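Toxin-antitoxin system toxin HepN family (Shewanella oneidensis MR-1, PDB 6M6U) cleaves mRNA as the toxin of a type VII toxin-antitoxin system and is neutralised by its antitoxin MntA, mostly through tri-AMPylation. Local coordinates at residues N55-N58 and Q62-I65; D3-K8 and D128-E133; S38-L43 and I99-Y104. One frame throughout, in Å; residues are numbered along the deposited sequence.

Interaction 1: residues N55-N58 and Q62-I65; sequences NHIN and QLGI
Asn-58 and Leu-63 bury the most surface here, meeting once through the backbone and once through their side chains at the end of helix 33-60. The backbone link is a hydrogen bond from Leu-63 N to Asn-58 O of 2.9 Å, with an N-H...O angle of 143°; the donor lies in the carbonyl plane, on a lone pair. It is one of the two bonds of a Schellman motif, the other running from Gln-62 N to Arg-59 O. Gln-62, at positive phi, is the C-prime residue that turns the chain out of the helix. Gln-62 N comes within 3.0 Å of Asn-58 O, but at too poor an angle to bond. Beside this turn the side chains of Asn-58 and Leu-63 cross at about a right angle. With Asn-58 CG beside the backbone N (chi1 -72°), OD1 rests against the leucine, 3.5 Å from Leu-63 CD1 and 3.6 Å from Leu-63 CB. The same Leu-63 CD1 reaches Ile-57 CG2 at 4.4 Å, a looser apolar touch. Gly-64 then leads the chain away with phi 142°, a conformation open to it because it carries no CB. Helix 69-78 packs against this end: Ser-72 O accepts a hydrogen bond from Asn-58 ND2, and Leu-75 and Leu-76 pack on Asn-58, while Asn-79 and Leu-81 of the following loop meet Leu-63.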
ATOM      1  N   ASN B  55      21.871  32.497 -15.575  1.00 48.28           N
ATOM      2  CA  ASN B  55      20.943  31.371 -15.499  1.00 44.43           C
ATOM      3  C   ASN B  55      19.966  31.380 -16.667  1.00 49.27           C
ATOM      4  O   ASN B  55      19.602  30.321 -17.191  1.00 53.22           O
ATOM      5  CB  ASN B  55      20.169  31.413 -14.179  1.00 41.64           C
ATOM      6  CG  ASN B  55      21.049  31.164 -12.971  1.00 42.68           C
ATOM      7  OD1 ASN B  55      22.114  30.553 -13.078  1.00 40.93           O
ATOM      8  ND2 ASN B  55      20.602  31.632 -11.806  1.00 40.27           N
ATOM      9  N   HIS B  56      19.525  32.569 -17.077  1.00 47.46           N
ATOM     10  CA  HIS B  56      18.572  32.684 -18.176  1.00 50.01           C
ATOM     11  C   HIS B  56      19.185  32.203 -19.486  1.00 55.12           C
ATOM     12  O   HIS B  56      18.589  31.385 -20.200  1.00 51.68           O
ATOM     13  CB  HIS B  56      18.101  34.135 -18.286  1.00 53.02           C
ATOM     14  CG  HIS B  56      17.266  34.421 -19.494  1.00 56.16           C
ATOM     15  ND1 HIS B  56      15.918  34.137 -19.551  1.00 60.74           N
ATOM     16  CD2 HIS B  56      17.580  34.992 -20.682  1.00 54.74           C
ATOM     17  CE1 HIS B  56      15.441  34.510 -20.725  1.00 63.17           C
ATOM     18  NE2 HIS B  56      16.428  35.034 -21.429  1.00 60.54           N
ATOM     19  N   ILE B  57      20.387  32.691 -19.805  1.00 55.32           N
ATOM     20  CA  ILE B  57      21.010  32.386 -21.091  1.00 56.51           C
ATOM     21  C   ILE B  57      21.377  30.908 -21.182  1.00 60.03           C
ATOM     22  O   ILE B  57      21.174  30.270 -22.223  1.00 66.38           O
ATOM     23  CB  ILE B  57      22.233  33.295 -21.311  1.00 59.22           C
ATOM     24  CG1 ILE B  57      21.783  34.748 -21.486  1.00 56.20           C
ATOM     25  CG2 ILE B  57      23.035  32.839 -22.518  1.00 60.28           C
ATOM     26  CD1 ILE B  57      22.898  35.746 -21.365  1.00 58.55           C
ATOM     27  N   ASN B  58      21.911  30.336 -20.099  1.00 55.81           N
ATOM     28  CA  ASN B  58      22.254  28.916 -20.105  1.00 56.33           C
ATOM     29  C   ASN B  58      21.029  28.047 -20.367  1.00 63.54           C
ATOM     30  O   ASN B  58      21.131  26.997 -21.014  1.00 64.70           O
ATOM     31  CB  ASN B  58      22.911  28.522 -18.781  1.00 53.82           C
ATOM     32  CG  ASN B  58      24.324  29.066 -18.647  1.00 61.02           C
ATOM     33  OD1 ASN B  58      25.103  29.050 -19.604  1.00 64.00           O
ATOM     34  ND2 ASN B  58      24.660  29.558 -17.458  1.00 58.07           N
ATOM     35  N   GLN B  62      20.420  26.211 -23.820  1.00 65.91           N
ATOM     36  CA  GLN B  62      20.711  24.816 -23.483  1.00 66.56           C
ATOM     37  C   GLN B  62      22.211  24.554 -23.386  1.00 66.45           C
ATOM     38  O   GLN B  62      22.718  23.537 -23.862  1.00 70.50           O
ATOM     39  CB  GLN B  62      20.057  23.869 -24.488  1.00 72.58           C
ATOM     40  CG  GLN B  62      18.545  23.829 -24.377  1.00 76.86           C
ATOM     41  CD  GLN B  62      17.895  23.109 -25.540  1.00 79.65           C
ATOM     42  OE1 GLN B  62      17.874  23.614 -26.664  1.00 78.67           O
ATOM     43  NE2 GLN B  62      17.360  21.920 -25.277  1.00 78.77           N
ATOM     44  N   LEU B  63      22.926  25.488 -22.762  1.00 62.28           N
ATOM     45  CA  LEU B  63      24.359  25.346 -22.559  1.00 58.47           C
ATOM     46  C   LEU B  63      24.700  24.403 -21.416  1.00 60.67           C
ATOM     47  O   LEU B  63      25.860  23.993 -21.295  1.00 64.93           O
ATOM     48  CB  LEU B  63      24.978  26.720 -22.303  1.00 63.24           C
ATOM     49  CG  LEU B  63      24.610  27.761 -23.363  1.00 63.75           C
ATOM     50  CD1 LEU B  63      25.267  29.099 -23.069  1.00 60.02           C
ATOM     51  CD2 LEU B  63      24.993  27.257 -24.747  1.00 62.26           C
ATOM     52  N   GLY B  64      23.720  24.048 -20.587  1.00 59.58           N
ATOM     53  CA  GLY B  64      23.947  23.190 -19.443  1.00 64.45           C
ATOM     54  C   GLY B  64      23.127  23.614 -18.241  1.00 72.50           C
ATOM     55  O   GLY B  64      22.466  24.658 -18.265  1.00 74.23           O
ATOM     56  N   ILE B  65      23.150  22.804 -17.186  1.00 76.10           N
ATOM     57  CA  ILE B  65      22.490  23.121 -15.926  1.00 75.49           C
ATOM     58  C   ILE B  65      23.565  23.676 -14.978  1.00 77.15           C
ATOM     59  O   ILE B  65      24.482  22.930 -14.610  1.00 82.58           O
ATOM     60  CB  ILE B  65      21.802  21.893 -15.319  1.00 75.30           C
ATOM     61  CG1 ILE B  65      20.835  21.270 -16.328  1.00 76.67           C
ATOM     62  CG2 ILE B  65      21.076  22.268 -14.033  1.00 72.00           C
ATOM     63  CD1 ILE B  65      20.419  19.867 -15.967  1.00 72.92           C
TER

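Interaction 2: residues D3-K8 and D128-E133; sequences DIIINK and DVIKAE
No flat group takes part where Ile-5 and Ile-6 meet Ile-130 and Lys-131: neither segment offers the other the face or edge of a ring, amide or carboxylate, and aliphatic branches do the touching. The contact is helix-helix packing in the all-helical HepT fold, bringing the first helix, 3-23, against the last, 120-131. At its buried side the CG2 methyls of Ile-5 and Ile-130 meet at 3.9 Å, the two side chains crossing at about a right angle. Both side chains leave the backbone toward the partner helix; with CG1 beside the backbone N (chi1 -65° in Ile-5 and -74° in Ile-130), CG2 falls anti to it and faces the partner. Helix 33-60 covers this part of the seam through Ile-53, which packs on Ile-5. Toward the surface, Lys-131 lies across Ile-5 and Ile-6. Bent at chi2 (31°), it reaches over to the isoleucines of helix 3-23, with Lys-131 CE 4.0 Å from Ile-6 CG1. Beyond the helix, Ala-132 centres an inverse gamma turn that leads into the terminal Glu-133. The lysine nitrogen is thus placed between an apolar surface formed by Ile-5 and Ile-6 and a carboxylate. On the apolar side Lys-131 NZ lies 4.0 Å from Ile-5 CG2. On the other, a long salt bridge of 3.7 Å joins Lys-131 NZ to Glu-133 OE2.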
ATOM      1  N   ASP B   3      13.038  40.716 -22.425  1.00 89.93           N
ATOM      2  CA  ASP B   3      12.595  41.599 -21.350  1.00 90.16           C
ATOM      3  C   ASP B   3      13.270  41.271 -20.023  1.00 88.10           C
ATOM      4  O   ASP B   3      13.467  42.167 -19.195  1.00 89.41           O
ATOM      5  CB  ASP B   3      11.075  41.535 -21.200  1.00 92.69           C
ATOM      6  CG  ASP B   3      10.357  42.467 -22.155  1.00 98.31           C
ATOM      7  OD1 ASP B   3      11.027  43.338 -22.750  1.00100.77           O
ATOM      8  OD2 ASP B   3       9.123  42.335 -22.304  1.00100.11           O
ATOM      9  N   ILE B   4      13.620  40.005 -19.795  1.00 82.16           N
ATOM     10  CA  ILE B   4      14.332  39.645 -18.572  1.00 74.03           C
ATOM     11  C   ILE B   4      15.730  40.250 -18.577  1.00 69.77           C
ATOM     12  O   ILE B   4      16.180  40.822 -17.578  1.00 65.49           O
ATOM     13  CB  ILE B   4      14.378  38.115 -18.406  1.00 66.52           C
ATOM     14  CG1 ILE B   4      13.093  37.619 -17.747  1.00 69.17           C
ATOM     15  CG2 ILE B   4      15.596  37.692 -17.597  1.00 60.81           C
ATOM     16  CD1 ILE B   4      13.030  36.122 -17.602  1.00 70.43           C
ATOM     17  N   ILE B   5      16.434  40.132 -19.705  1.00 68.33           N
ATOM     18  CA  ILE B   5      17.765  40.717 -19.819  1.00 65.52           C
ATOM     19  C   ILE B   5      17.702  42.221 -19.592  1.00 61.44           C
ATOM     20  O   ILE B   5      18.525  42.790 -18.867  1.00 60.30           O
ATOM     21  CB  ILE B   5      18.381  40.380 -21.191  1.00 68.08           C
ATOM     22  CG1 ILE B   5      18.612  38.875 -21.322  1.00 67.30           C
ATOM     23  CG2 ILE B   5      19.679  41.147 -21.392  1.00 67.48           C
ATOM     24  CD1 ILE B   5      19.565  38.317 -20.301  1.00 69.46           C
ATOM     25  N   ILE B   6      16.706  42.882 -20.187  1.00 61.80           N
ATOM     26  CA  ILE B   6      16.611  44.339 -20.114  1.00 66.80           C
ATOM     27  C   ILE B   6      16.372  44.800 -18.679  1.00 70.99           C
ATOM     28  O   ILE B   6      17.005  45.753 -18.207  1.00 72.22           O
ATOM     29  CB  ILE B   6      15.511  44.844 -21.068  1.00 65.37           C
ATOM     30  CG1 ILE B   6      15.943  44.655 -22.530  1.00 66.78           C
ATOM     31  CG2 ILE B   6      15.169  46.297 -20.773  1.00 65.01           C
ATOM     32  CD1 ILE B   6      14.795  44.681 -23.526  1.00 67.21           C
ATOM     33  N   ASN B   7      15.471  44.128 -17.958  1.00 71.72           N
ATOM     34  CA  ASN B   7      15.173  44.548 -16.590  1.00 70.84           C
ATOM     35  C   ASN B   7      16.343  44.276 -15.654  1.00 66.78           C
ATOM     36  O   ASN B   7      16.624  45.080 -14.756  1.00 66.29           O
ATOM     37  CB  ASN B   7      13.906  43.857 -16.088  1.00 74.84           C
ATOM     38  CG  ASN B   7      12.653  44.386 -16.758  1.00 85.17           C
ATOM     39  OD1 ASN B   7      11.967  45.256 -16.221  1.00 89.03           O
ATOM     40  ND2 ASN B   7      12.356  43.870 -17.945  1.00 88.78           N
ATOM     41  N   LYS B   8      17.042  43.154 -15.845  1.00 62.61           N
ATOM     42  CA  LYS B   8      18.203  42.869 -15.008  1.00 61.93           C
ATOM     43  C   LYS B   8      19.334  43.856 -15.280  1.00 65.09           C
ATOM     44  O   LYS B   8      20.036  44.272 -14.349  1.00 64.94           O
ATOM     45  CB  LYS B   8      18.673  41.430 -15.222  1.00 57.52           C
ATOM     46  CG  LYS B   8      17.646  40.377 -14.830  1.00 55.66           C
ATOM     47  CD  LYS B   8      17.213  40.519 -13.379  1.00 55.52           C
ATOM     48  CE  LYS B   8      16.086  39.547 -13.050  1.00 59.21           C
ATOM     49  NZ  LYS B   8      15.656  39.626 -11.624  1.00 62.45           N
ATOM     50  N   ASP B 128      27.637  45.172 -21.126  1.00 85.58           N
ATOM     51  CA  ASP B 128      27.909  45.541 -22.511  1.00 88.20           C
ATOM     52  C   ASP B 128      28.084  44.311 -23.397  1.00 85.99           C
ATOM     53  O   ASP B 128      27.566  44.275 -24.519  1.00 85.96           O
ATOM     54  CB  ASP B 128      29.144  46.439 -22.580  1.00 90.86           C
ATOM     55  CG  ASP B 128      28.927  47.778 -21.896  1.00 94.69           C
ATOM     56  OD1 ASP B 128      29.920  48.395 -21.448  1.00 92.46           O
ATOM     57  OD2 ASP B 128      27.759  48.212 -21.800  1.00 98.40           O
ATOM     58  N   VAL B 129      28.804  43.297 -22.913  1.00 83.64           N
ATOM     59  CA  VAL B 129      28.976  42.073 -23.692  1.00 82.01           C
ATOM     60  C   VAL B 129      27.633  41.384 -23.901  1.00 84.57           C
ATOM     61  O   VAL B 129      27.308  40.936 -25.007  1.00 85.97           O
ATOM     62  CB  VAL B 129      29.986  41.136 -23.007  1.00 79.48           C
ATOM     63  CG1 VAL B 129      29.872  39.744 -23.573  1.00 80.21           C
ATOM     64  CG2 VAL B 129      31.405  41.659 -23.182  1.00 82.87           C
ATOM     65  N   ILE B 130      26.829  41.295 -22.838  1.00 86.30           N
ATOM     66  CA  ILE B 130      25.555  40.585 -22.915  1.00 84.91           C
ATOM     67  C   ILE B 130      24.643  41.233 -23.946  1.00 89.78           C
ATOM     68  O   ILE B 130      24.075  40.554 -24.810  1.00 91.05           O
ATOM     69  CB  ILE B 130      24.886  40.524 -21.530  1.00 81.10           C
ATOM     70  CG1 ILE B 130      25.606  39.514 -20.635  1.00 79.53           C
ATOM     71  CG2 ILE B 130      23.409  40.180 -21.660  1.00 81.05           C
ATOM     72  CD1 ILE B 130      25.851  38.175 -21.295  1.00 77.42           C
ATOM     73  N   LYS B 131      24.491  42.557 -23.883  1.00 95.44           N
ATOM     74  CA  LYS B 131      23.568  43.201 -24.808  1.00101.87           C
ATOM     75  C   LYS B 131      24.146  43.283 -26.216  1.00106.31           C
ATOM     76  O   LYS B 131      23.388  43.361 -27.189  1.00112.72           O
ATOM     77  CB  LYS B 131      23.169  44.584 -24.298  1.00102.17           C
ATOM     78  CG  LYS B 131      21.719  44.930 -24.622  1.00103.93           C
ATOM     79  CD  LYS B 131      20.855  43.662 -24.654  1.00103.26           C
ATOM     80  CE  LYS B 131      19.369  43.966 -24.561  1.00100.50           C
ATOM     81  NZ  LYS B 131      18.548  42.754 -24.843  1.00 97.57           N
ATOM     82  N   ALA B 132      25.472  43.250 -26.354  1.00105.49           N
ATOM     83  CA  ALA B 132      26.100  43.101 -27.668  1.00105.72           C
ATOM     84  C   ALA B 132      26.062  41.622 -28.057  1.00111.74           C
ATOM     85  O   ALA B 132      27.074  40.921 -28.111  1.00112.34           O
ATOM     86  CB  ALA B 132      27.520  43.648 -27.658  1.00 99.37           C
ATOM     87  N   GLU B 133      24.847  41.151 -28.327  1.00116.81           N
ATOM     88  CA  GLU B 133      24.595  39.734 -28.569  1.00119.63           C
ATOM     89  C   GLU B 133      24.530  39.401 -30.061  1.00122.08           C
ATOM     90  O   GLU B 133      23.788  40.023 -30.822  1.00122.82           O
ATOM     91  CB  GLU B 133      23.298  39.311 -27.874  1.00119.45           C
ATOM     92  CG  GLU B 133      22.126  40.253 -28.124  1.00121.93           C
ATOM     93  CD  GLU B 133      20.922  39.943 -27.254  1.00122.37           C
ATOM     94  OE1 GLU B 133      21.039  39.078 -26.360  1.00121.72           O
ATOM     95  OE2 GLU B 133      19.860  40.565 -27.462  1.00123.15           O
TER

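Interaction 3: residues S38-L43 and I99-Y104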
ATOM      1  N   SER B  38      24.401  49.254   3.203  1.00 55.71           N
ATOM      2  CA  SER B  38      23.755  49.658   1.958  1.00 55.08           C
ATOM      3  C   SER B  38      24.614  49.319   0.745  1.00 55.55           C
ATOM      4  O   SER B  38      24.088  48.924  -0.302  1.00 53.85           O
ATOM      5  CB  SER B  38      23.440  51.153   1.989  1.00 54.41           C
ATOM      6  OG  SER B  38      22.830  51.555   0.777  1.00 55.99           O
ATOM      7  N   VAL B  39      25.933  49.479   0.856  1.00 56.23           N
ATOM      8  CA  VAL B  39      26.816  49.080  -0.237  1.00 54.71           C
ATOM      9  C   VAL B  39      26.770  47.570  -0.428  1.00 51.04           C
ATOM     10  O   VAL B  39      26.664  47.069  -1.555  1.00 49.50           O
ATOM     11  CB  VAL B  39      28.252  49.572   0.023  1.00 55.63           C
ATOM     12  CG1 VAL B  39      29.223  48.926  -0.959  1.00 49.97           C
ATOM     13  CG2 VAL B  39      28.322  51.096  -0.067  1.00 59.88           C
ATOM     14  N   ILE B  40      26.832  46.824   0.675  1.00 49.92           N
ATOM     15  CA  ILE B  40      26.853  45.368   0.594  1.00 52.15           C
ATOM     16  C   ILE B  40      25.555  44.844  -0.015  1.00 57.18           C
ATOM     17  O   ILE B  40      25.571  43.922  -0.840  1.00 57.49           O
ATOM     18  CB  ILE B  40      27.125  44.769   1.986  1.00 48.83           C
ATOM     19  CG1 ILE B  40      28.584  45.021   2.389  1.00 49.63           C
ATOM     20  CG2 ILE B  40      26.783  43.288   2.019  1.00 46.97           C
ATOM     21  CD1 ILE B  40      28.898  44.662   3.827  1.00 50.96           C
ATOM     22  N   LEU B  41      24.419  45.439   0.354  1.00 54.21           N
ATOM     23  CA  LEU B  41      23.142  44.965  -0.168  1.00 53.23           C
ATOM     24  C   LEU B  41      23.026  45.238  -1.662  1.00 54.41           C
ATOM     25  O   LEU B  41      22.564  44.383  -2.429  1.00 58.21           O
ATOM     26  CB  LEU B  41      21.983  45.610   0.588  1.00 55.07           C
ATOM     27  CG  LEU B  41      20.616  45.066   0.142  1.00 58.97           C
ATOM     28  CD1 LEU B  41      20.278  43.779   0.888  1.00 60.67           C
ATOM     29  CD2 LEU B  41      19.521  46.094   0.336  1.00 56.26           C
ATOM     30  N   ASN B  42      23.447  46.424  -2.101  1.00 51.52           N
ATOM     31  CA  ASN B  42      23.379  46.726  -3.523  1.00 51.50           C
ATOM     32  C   ASN B  42      24.426  45.957  -4.325  1.00 50.79           C
ATOM     33  O   ASN B  42      24.218  45.718  -5.518  1.00 51.90           O
ATOM     34  CB  ASN B  42      23.507  48.231  -3.744  1.00 48.50           C
ATOM     35  CG  ASN B  42      22.212  48.973  -3.448  1.00 52.12           C
ATOM     36  OD1 ASN B  42      21.224  48.842  -4.178  1.00 51.66           O
ATOM     37  ND2 ASN B  42      22.209  49.757  -2.371  1.00 52.61           N
ATOM     38  N   LEU B  43      25.540  45.556  -3.705  1.00 48.86           N
ATOM     39  CA  LEU B  43      26.430  44.604  -4.364  1.00 51.08           C
ATOM     40  C   LEU B  43      25.729  43.266  -4.571  1.00 55.06           C
ATOM     41  O   LEU B  43      25.800  42.676  -5.657  1.00 53.77           O
ATOM     42  CB  LEU B  43      27.707  44.415  -3.547  1.00 53.24           C
ATOM     43  CG  LEU B  43      28.822  45.423  -3.824  1.00 67.56           C
ATOM     44  CD1 LEU B  43      30.003  45.198  -2.886  1.00 72.44           C
ATOM     45  CD2 LEU B  43      29.256  45.345  -5.285  1.00 69.10           C
ATOM     46  N   ILE B  99      30.750  36.475   1.679  1.00 62.54           N
ATOM     47  CA  ILE B  99      31.426  36.889   2.904  1.00 65.34           C
ATOM     48  C   ILE B  99      30.752  38.122   3.486  1.00 62.45           C
ATOM     49  O   ILE B  99      30.396  38.154   4.670  1.00 58.27           O
ATOM     50  CB  ILE B  99      32.923  37.139   2.640  1.00 67.53           C
ATOM     51  CG1 ILE B  99      33.611  35.856   2.172  1.00 67.45           C
ATOM     52  CG2 ILE B  99      33.600  37.686   3.892  1.00 67.80           C
ATOM     53  CD1 ILE B  99      35.067  36.055   1.792  1.00 68.88           C
ATOM     54  N   ALA B 100      30.555  39.150   2.653  1.00 60.60           N
ATOM     55  CA  ALA B 100      29.980  40.403   3.131  1.00 57.02           C
ATOM     56  C   ALA B 100      28.620  40.180   3.780  1.00 54.90           C
ATOM     57  O   ALA B 100      28.324  40.757   4.833  1.00 54.32           O
ATOM     58  CB  ALA B 100      29.870  41.400   1.976  1.00 55.95           C
ATOM     59  N   VAL B 101      27.792  39.324   3.186  1.00 51.15           N
ATOM     60  CA  VAL B 101      26.433  39.150   3.686  1.00 52.14           C
ATOM     61  C   VAL B 101      26.392  38.145   4.832  1.00 59.04           C
ATOM     62  O   VAL B 101      25.845  38.430   5.903  1.00 63.69           O
ATOM     63  CB  VAL B 101      25.491  38.741   2.539  1.00 51.90           C
ATOM     64  CG1 VAL B 101      24.081  38.534   3.067  1.00 49.96           C
ATOM     65  CG2 VAL B 101      25.505  39.796   1.440  1.00 49.32           C
ATOM     66  N   HIS B 102      26.974  36.958   4.637  1.00 60.52           N
ATOM     67  CA  HIS B 102      26.782  35.854   5.574  1.00 63.05           C
ATOM     68  C   HIS B 102      27.816  35.791   6.689  1.00 64.67           C
ATOM     69  O   HIS B 102      27.564  35.135   7.707  1.00 65.48           O
ATOM     70  CB  HIS B 102      26.792  34.518   4.829  1.00 65.26           C
ATOM     71  CG  HIS B 102      25.739  34.413   3.774  1.00 69.17           C
ATOM     72  ND1 HIS B 102      26.032  34.334   2.429  1.00 74.26           N
ATOM     73  CD2 HIS B 102      24.391  34.394   3.866  1.00 70.63           C
ATOM     74  CE1 HIS B 102      24.908  34.261   1.740  1.00 76.86           C
ATOM     75  NE2 HIS B 102      23.896  34.298   2.588  1.00 75.17           N
ATOM     76  N   ASP B 103      28.967  36.441   6.530  1.00 64.80           N
ATOM     77  CA  ASP B 103      30.045  36.343   7.504  1.00 68.28           C
ATOM     78  C   ASP B 103      30.761  37.694   7.607  1.00 65.92           C
ATOM     79  O   ASP B 103      31.951  37.826   7.331  1.00 64.83           O
ATOM     80  CB  ASP B 103      30.999  35.215   7.114  1.00 72.51           C
ATOM     81  CG  ASP B 103      31.867  34.759   8.269  1.00 80.57           C
ATOM     82  OD1 ASP B 103      31.418  34.859   9.431  1.00 79.90           O
ATOM     83  OD2 ASP B 103      32.996  34.291   8.009  1.00 87.06           O
ATOM     84  N   TYR B 104      30.012  38.723   8.018  1.00 64.86           N
ATOM     85  CA  TYR B 104      30.561  40.076   8.038  1.00 68.57           C
ATOM     86  C   TYR B 104      31.747  40.196   8.984  1.00 68.75           C
ATOM     87  O   TYR B 104      32.680  40.959   8.711  1.00 67.81           O
ATOM     88  CB  TYR B 104      29.477  41.083   8.425  1.00 69.23           C
ATOM     89  CG  TYR B 104      30.004  42.482   8.664  1.00 73.69           C
ATOM     90  CD1 TYR B 104      30.277  43.335   7.599  1.00 77.82           C
ATOM     91  CD2 TYR B 104      30.228  42.954   9.953  1.00 73.80           C
ATOM     92  CE1 TYR B 104      30.762  44.619   7.811  1.00 76.28           C
ATOM     93  CE2 TYR B 104      30.712  44.235  10.175  1.00 75.56           C
ATOM     94  CZ  TYR B 104      30.976  45.062   9.101  1.00 74.91           C
ATOM     95  OH  TYR B 104      31.456  46.334   9.316  1.00 74.12           O
TER
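The RX(4)HXY motif, which spans the end of helix 84-102 and the turn after it, is backed here by Ile-40 of helix 33-60. Nearly all the area that helix contributes comes from this one side chain, which meets Ala-100, Val-101 and Tyr-104. A chi1 of -71° sets Ile-40 CG1 beside the backbone N and leaves CG2 directed at helix 84-102, where Ile-40 CG2 approaches Ala-100 CB to 3.6 Å and Val-101 CG2 to 3.8 Å. The small alanine lets the isoleucine lie close along it, as Ile-40 CD1 is also 3.9 Å from Ala-100 CB. Farther out, Ile-40 CD1 meets the Tyr-104 ring obliquely, 4.2 Å from Tyr-104 CD1. Leu-107, from the loop after the motif, packs on both Ile-40 and Ala-100. No hydrogen bond joins the two segments.

Polar groups are served from other directions. The hydroxyl of Tyr-104, the residue that MntA modifies with tri-AMP but which is unmodified here, is hydrogen-bonded to Gln-36 OE1. Arg-45 of the second subunit hydrogen-bonds to the carbonyl oxygens of Ala-100 and Val-101, tying the helix end to the dimer partner.

His-102, probably catalytic, as in related HEPN ribonucleases, takes no part in the contact with Ile-40. One face of its ring is met by Val-101 CG1, 4.2 Å above the plane and offset toward the rim. Valine therefore spans two surroundings, one methyl on the buried isoleucine and the other on the histidine. Ala-100 and Val-101 pack in the helical core, while His-102 NE2 makes a weak hydrogen bond to Glu-48 of the second subunit, an arrangement consistent with the dimeric active site of HEPN ribonucleases.

Interactions 1 and 3 both use helix 33-60 but lie on opposite sides of the chain's centre, their own centres 27 Å apart. Interaction 3 is the buried one, purely apolar between its segments, one of which carries most of the nuclease motif; interaction 1 is a surface contact whose one cross-segment hydrogen bond belongs to a Schellman motif. Interaction 2, partly buried, combines isoleucine packing with a lysine at its outer side. It encloses the other two along the chain, since it joins the first helix to the last. Interactions 1 and 2 touch: Ile-57 CD1 lies 3.8 Å from Ile-130 CD1, and His-56 packs on Ile-4 and Ile-5. Interactions 2 and 3 remain about 10 Å apart at their nearest atoms.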